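Local coordinates for protein aminoglycoside N(3)-acetyltransferase (PDB 7LAP) that probably transfers an acetyl group, as in related enzymes from acetyl-CoA, to the 3-amino group of aminoglycoside antibiotics, a route to resistance, at residues W81-P86 and T111-H116; S134-V139 and V205-P210. All coordinates share one frame; numbering follows the deposited sequence.

Interaction 1: residues W81-P86 and T111-H116; sequences WNDAPP and TSEAEH
Asn-82 N donates to Glu-113 O over 2.9 Å, nearly straight at 171°, and this backbone bond pins the type I beta turn from Trp-81 to Ala-84 against the extended run 112-115. The Asn-82 side chain then reaches past Ala-114: with CG anti to the backbone N (chi1 -163°), OD1 accepts a hydrogen bond from His-116 N at 2.8 Å, the donor standing above the carbonyl plane. The same placement lays the amide over one face of the imidazole, their planes 16° apart, in a stack that suits a short, flat, polar residue. Both segments belong to the connections flanking helix 94-103, in the Antibiotic_NAT fold, and they meet at the subunit interface. There Asp-83 OD2 and Glu-113 OE1, only 4.3 Å apart, both form salt bridges to Arg-120 of the second subunit, whose charge probably offsets their repulsion. Water 1 adds a bridge, donating to Asp-83 OD2 and accepting from Glu-113 N. On the buried side the indole of Trp-81 sets CD1 3.6 Å from Ser-112 CB; the short serine side chain lets the ring come close, while its OG bonds to Asp-108 N. Glu-115 OE2 accepts a weak bond from Trp-81 N.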
loop_
_atom_site.group_PDB
_atom_site.type_symbol
_atom_site.label_atom_id
_atom_site.label_comp_id
_atom_site.label_asym_id
_atom_site.label_seq_id
_atom_site.Cartn_x
_atom_site.Cartn_y
_atom_site.Cartn_z
ATOM N N TRP B 81 4.943 2.229 -11.326
ATOM C CA TRP B 81 3.687 1.478 -11.454
ATOM C C TRP B 81 3.942 0.016 -11.101
ATOM O O TRP B 81 4.622 -0.688 -11.858
ATOM C CB TRP B 81 3.135 1.590 -12.868
ATOM C CG TRP B 81 1.831 0.916 -13.116
ATOM C CD1 TRP B 81 0.922 0.465 -12.169
ATOM C CD2 TRP B 81 1.283 0.576 -14.394
ATOM N NE1 TRP B 81 -0.141 -0.137 -12.794
ATOM C CE2 TRP B 81 0.048 -0.073 -14.159
ATOM C CE3 TRP B 81 1.697 0.793 -15.721
ATOM C CZ2 TRP B 81 -0.780 -0.510 -15.205
ATOM C CZ3 TRP B 81 0.882 0.328 -16.764
ATOM C CH2 TRP B 81 -0.340 -0.313 -16.499
ATOM N N ASN B 82 3.404 -0.439 -9.956
ATOM C CA ASN B 82 3.697 -1.794 -9.488
ATOM C C ASN B 82 3.175 -2.857 -10.432
ATOM O O ASN B 82 3.784 -3.918 -10.570
ATOM C CB ASN B 82 3.104 -2.057 -8.105
ATOM C CG ASN B 82 3.732 -3.260 -7.448
ATOM O OD1 ASN B 82 4.887 -3.207 -7.028
ATOM N ND2 ASN B 82 3.004 -4.371 -7.405
ATOM N N ASP B 83 2.039 -2.619 -11.063
ATOM C CA ASP B 83 1.375 -3.669 -11.831
ATOM C C ASP B 83 1.439 -3.414 -13.333
ATOM O O ASP B 83 0.526 -3.792 -14.068
ATOM C CB ASP B 83 -0.060 -3.794 -11.339
ATOM C CG ASP B 83 -0.089 -4.069 -9.842
ATOM O OD1 ASP B 83 0.487 -5.088 -9.469
ATOM O OD2 ASP B 83 -0.570 -3.236 -9.047
ATOM N N ALA B 84 2.516 -2.776 -13.795
ATOM C CA ALA B 84 2.736 -2.601 -15.228
ATOM C C ALA B 84 2.986 -3.952 -15.884
ATOM O O ALA B 84 3.485 -4.865 -15.239
ATOM C CB ALA B 84 3.939 -1.695 -15.462
ATOM N N PRO B 85 2.641 -4.114 -17.162
ATOM C CA PRO B 85 3.077 -5.304 -17.877
ATOM C C PRO B 85 4.593 -5.333 -17.927
ATOM O O PRO B 85 5.235 -4.278 -18.022
ATOM C CB PRO B 85 2.467 -5.134 -19.282
ATOM C CG PRO B 85 2.349 -3.663 -19.457
ATOM C CD PRO B 85 1.977 -3.149 -18.065
ATOM N N PRO B 86 5.206 -6.505 -17.812
ATOM C CA PRO B 86 6.674 -6.571 -17.865
ATOM C C PRO B 86 7.199 -6.079 -19.211
ATOM O O PRO B 86 6.524 -6.191 -20.233
ATOM C CB PRO B 86 6.969 -8.061 -17.658
ATOM C CG PRO B 86 5.711 -8.767 -18.140
ATOM C CD PRO B 86 4.576 -7.835 -17.777
ATOM N N THR B 111 -5.193 5.788 -9.374
ATOM C CA THR B 111 -5.357 4.518 -8.681
ATOM C C THR B 111 -4.215 3.524 -8.857
ATOM O O THR B 111 -4.073 2.637 -8.009
ATOM C CB THR B 111 -6.669 3.831 -9.121
ATOM O OG1 THR B 111 -6.626 3.590 -10.530
ATOM C CG2 THR B 111 -7.896 4.711 -8.795
ATOM N N SER B 112 -3.429 3.603 -9.935
ATOM C CA SER B 112 -2.337 2.646 -10.107
ATOM C C SER B 112 -1.336 2.779 -8.979
ATOM O O SER B 112 -0.821 3.875 -8.721
ATOM C CB SER B 112 -1.617 2.857 -11.439
ATOM O OG SER B 112 -2.529 2.738 -12.483
ATOM N N GLU B 113 -1.051 1.661 -8.304
ATOM C CA GLU B 113 -0.170 1.718 -7.147
ATOM C C GLU B 113 1.264 1.927 -7.560
ATOM O O GLU B 113 1.711 1.466 -8.620
ATOM C CB GLU B 113 -0.274 0.455 -6.302
ATOM C CG GLU B 113 -1.678 0.187 -5.928
ATOM C CD GLU B 113 -1.914 -1.242 -5.552
ATOM O OE1 GLU B 113 -0.984 -1.874 -4.984
ATOM O OE2 GLU B 113 -3.032 -1.723 -5.852
ATOM N N ALA B 114 1.985 2.632 -6.692
ATOM C CA ALA B 114 3.415 2.795 -6.851
ATOM C C ALA B 114 4.109 1.445 -6.730
ATOM O O ALA B 114 3.535 0.466 -6.257
ATOM C CB ALA B 114 3.971 3.752 -5.808
ATOM N N GLU B 115 5.347 1.391 -7.215
ATOM C CA GLU B 115 6.141 0.179 -7.090
ATOM C C GLU B 115 6.357 -0.151 -5.619
ATOM O O GLU B 115 6.735 0.718 -4.830
ATOM C CB GLU B 115 7.484 0.351 -7.800
ATOM C CG GLU B 115 7.514 -0.284 -9.196
ATOM C CD GLU B 115 8.417 0.441 -10.180
ATOM O OE1 GLU B 115 9.582 0.722 -9.828
ATOM O OE2 GLU B 115 7.980 0.713 -11.320
ATOM N N HIS B 116 6.159 -1.428 -5.259
ATOM C CA HIS B 116 6.270 -1.834 -3.860
ATOM C C HIS B 116 7.673 -1.629 -3.313
ATOM O O HIS B 116 7.842 -1.347 -2.116
ATOM C CB HIS B 116 5.866 -3.291 -3.709
ATOM C CG HIS B 116 4.405 -3.524 -3.909
ATOM N ND1 HIS B 116 3.518 -2.498 -4.179
ATOM C CD2 HIS B 116 3.671 -4.663 -3.876
ATOM C CE1 HIS B 116 2.302 -2.996 -4.305
ATOM N NE2 HIS B 116 2.368 -4.306 -4.121
HETATM O O HOH W 1 -2.132 -0.926 -9.513
#

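Interaction 2: residues S134-V139 and V205-P210; sequences SRHPDV and VTYEQP
Gln-209 and Tyr-207 point from strand 204-213 toward the loop 134-139, where Pro-137 and Asp-138 receive them and His-136 meets the tyrosine hydroxyl. One direct hydrogen bond joins the segments, from Gln-209 NE2 to Asp-138 OD1 at 3.3 Å. The oxygen lies near the plane of the Gln-209 amide, whereas the donor comes in from above the carboxylate plane, the two planes being 55° apart. Asp-138 OD2 serves other partners: it bonds to Tyr-87 OH and lies 2.8 Å from water 2, in hydrogen-bonding reach. A carboxylate suits this place because one oxygen can take the Gln-209 amide while the other takes the Tyr-87 hydroxyl.

The contact ties the two-stranded antiparallel sheet 204-213/216-225 to the loop between strands 132-133 and 141-145 of the seven-stranded sheet. Tyr-207 stacks on Tyr-87 and also meets Phe-222 of the partner strand, so the phenol is held among aromatic rings.

The remaining touches are van der Waals. With CG between the backbone N and carbonyl carbon (chi1 56°), the Tyr-207 side chain carries OH to 3.2 Å from Asp-138 CB and, in the imidazole plane, 3.3 Å from His-136 CE1. Gln-209, extended beyond CG, brings OE1 to 3.1 Å from Pro-137 CB, a close approach to the pyrrolidine ring.

Within the loop, His-136 ND1 accepts from Asp-138 N at 3.1 Å and more weakly from Val-139 N, while its NE2 bonds to Trp-157 O. Anchored at both nitrogens, the imidazole is also sandwiched between Pro-137 CD and Val-139 CG2, on opposite faces. Histidine suits the spot by pairing an acceptor with a donor on one flat ring.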
loop_
_atom_site.group_PDB
_atom_site.type_symbol
_atom_site.label_atom_id
_atom_site.label_comp_id
_atom_site.label_asym_id
_atom_site.label_seq_id
_atom_site.Cartn_x
_atom_site.Cartn_y
_atom_site.Cartn_z
ATOM N N SER B 134 2.530 12.237 -11.718
ATOM C CA SER B 134 2.814 12.502 -13.130
ATOM C C SER B 134 2.250 11.374 -13.998
ATOM O O SER B 134 1.850 10.318 -13.513
ATOM C CB SER B 134 4.320 12.719 -13.359
ATOM O OG SER B 134 5.047 11.513 -13.485
ATOM N N ARG B 135 2.179 11.621 -15.297
ATOM C CA ARG B 135 1.367 10.774 -16.154
ATOM C C ARG B 135 2.123 9.575 -16.690
ATOM O O ARG B 135 1.514 8.719 -17.352
ATOM C CB ARG B 135 0.808 11.611 -17.317
ATOM C CG ARG B 135 1.886 12.089 -18.253
ATOM C CD ARG B 135 1.368 13.000 -19.398
ATOM N NE ARG B 135 2.430 13.242 -20.368
ATOM C CZ ARG B 135 2.259 13.772 -21.582
ATOM N NH1 ARG B 135 1.047 14.144 -22.000
ATOM N NH2 ARG B 135 3.310 13.919 -22.385
ATOM N N HIS B 136 3.423 9.471 -16.421
ATOM C CA HIS B 136 4.198 8.434 -17.090
ATOM C C HIS B 136 3.884 7.062 -16.499
ATOM O O HIS B 136 3.882 6.918 -15.281
ATOM C CB HIS B 136 5.696 8.699 -16.965
ATOM C CG HIS B 136 6.479 8.062 -18.065
ATOM N ND1 HIS B 136 6.839 6.728 -18.050
ATOM C CD2 HIS B 136 6.885 8.552 -19.258
ATOM C CE1 HIS B 136 7.461 6.437 -19.178
ATOM N NE2 HIS B 136 7.511 7.528 -19.924
ATOM N N PRO B 137 3.654 6.035 -17.333
ATOM C CA PRO B 137 3.301 4.707 -16.797
ATOM C C PRO B 137 4.460 3.947 -16.231
ATOM O O PRO B 137 4.239 3.026 -15.439
ATOM C CB PRO B 137 2.763 3.955 -18.023
ATOM C CG PRO B 137 3.479 4.634 -19.216
ATOM C CD PRO B 137 3.535 6.102 -18.806
ATOM N N ASP B 138 5.683 4.260 -16.630
ATOM C CA ASP B 138 6.818 3.526 -16.116
ATOM C C ASP B 138 7.557 4.238 -14.988
ATOM O O ASP B 138 8.004 3.579 -14.044
ATOM C CB ASP B 138 7.792 3.219 -17.246
ATOM C CG ASP B 138 8.795 2.185 -16.840
ATOM O OD1 ASP B 138 8.370 1.090 -16.435
ATOM O OD2 ASP B 138 9.999 2.459 -16.916
ATOM N N VAL B 139 7.714 5.565 -15.046
ATOM C CA VAL B 139 8.560 6.248 -14.072
ATOM C C VAL B 139 7.871 7.490 -13.525
ATOM O O VAL B 139 8.520 8.524 -13.310
ATOM C CB VAL B 139 9.933 6.597 -14.675
ATOM C CG1 VAL B 139 10.748 5.305 -14.902
ATOM C CG2 VAL B 139 9.776 7.407 -15.992
ATOM N N VAL B 205 16.301 1.435 -23.792
ATOM C CA VAL B 205 15.249 0.430 -23.741
ATOM C C VAL B 205 14.069 0.917 -24.558
ATOM O O VAL B 205 13.842 2.124 -24.709
ATOM C CB VAL B 205 14.811 0.110 -22.290
ATOM C CG1 VAL B 205 15.912 -0.635 -21.579
ATOM C CG2 VAL B 205 14.453 1.387 -21.526
ATOM N N THR B 206 13.337 -0.040 -25.122
ATOM C CA THR B 206 12.064 0.197 -25.786
ATOM C C THR B 206 11.072 -0.796 -25.212
ATOM O O THR B 206 11.376 -1.991 -25.122
ATOM C CB THR B 206 12.176 0.013 -27.297
ATOM O OG1 THR B 206 13.020 1.025 -27.839
ATOM C CG2 THR B 206 10.814 0.112 -27.940
ATOM N N TYR B 207 9.916 -0.303 -24.783
ATOM C CA TYR B 207 8.886 -1.162 -24.216
ATOM C C TYR B 207 7.540 -0.557 -24.577
ATOM O O TYR B 207 7.453 0.570 -25.074
ATOM C CB TYR B 207 9.061 -1.330 -22.691
ATOM C CG TYR B 207 9.076 -0.010 -21.981
ATOM C CD1 TYR B 207 10.262 0.698 -21.816
ATOM C CD2 TYR B 207 7.892 0.562 -21.517
ATOM C CE1 TYR B 207 10.269 1.933 -21.187
ATOM C CE2 TYR B 207 7.889 1.784 -20.889
ATOM C CZ TYR B 207 9.076 2.459 -20.723
ATOM O OH TYR B 207 9.054 3.679 -20.119
ATOM N N GLU B 208 6.486 -1.313 -24.354
ATOM C CA GLU B 208 5.152 -0.789 -24.573
ATOM C C GLU B 208 4.379 -0.868 -23.274
ATOM O O GLU B 208 4.635 -1.730 -22.444
ATOM C CB GLU B 208 4.428 -1.551 -25.659
ATOM C CG GLU B 208 5.273 -1.694 -26.888
ATOM C CD GLU B 208 4.709 -2.705 -27.837
ATOM O OE1 GLU B 208 3.550 -2.524 -28.258
ATOM O OE2 GLU B 208 5.417 -3.686 -28.146
ATOM N N GLN B 209 3.450 0.059 -23.088
ATOM C CA GLN B 209 2.644 0.037 -21.881
ATOM C C GLN B 209 1.324 0.700 -22.210
ATOM O O GLN B 209 1.280 1.611 -23.047
ATOM C CB GLN B 209 3.350 0.741 -20.713
ATOM C CG GLN B 209 4.176 -0.240 -19.842
ATOM C CD GLN B 209 5.001 0.463 -18.805
ATOM O OE1 GLN B 209 4.765 1.628 -18.507
ATOM N NE2 GLN B 209 5.965 -0.238 -18.232
ATOM N N PRO B 210 0.228 0.234 -21.617
ATOM C CA PRO B 210 -1.081 0.818 -21.911
ATOM C C PRO B 210 -1.290 2.088 -21.100
ATOM O O PRO B 210 -1.097 2.109 -19.878
ATOM C CB PRO B 210 -2.060 -0.285 -21.497
ATOM C CG PRO B 210 -1.330 -1.036 -20.432
ATOM C CD PRO B 210 0.136 -0.962 -20.753
HETATM O O HOH W 2 10.923 4.455 -18.569
#

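Overall arrangement
Interactions 1 and 2 lie on the same side of the chain's centre, their own centres about 11 Å apart, and touch directly: Trp-81 CB packs 3.1 Å from Pro-137 O, and Ala-84 and Pro-85 rest on Gln-209, with Pro-85 also against Pro-210. The run 81-86 therefore lies against both the loop 134-139 and strand 204-213. Interaction 1 is only partly buried, at the subunit interface; its two loops are joined chiefly by one backbone bond, the Asn-82 amide and its stack on imidazole, with two carboxylates turned to the second subunit. Interaction 2 joins a loop to a strand, is buried and untouched by the other chain, and combines aromatic and proline packing with an amide-carboxylate bond and a histidine held at both nitrogens.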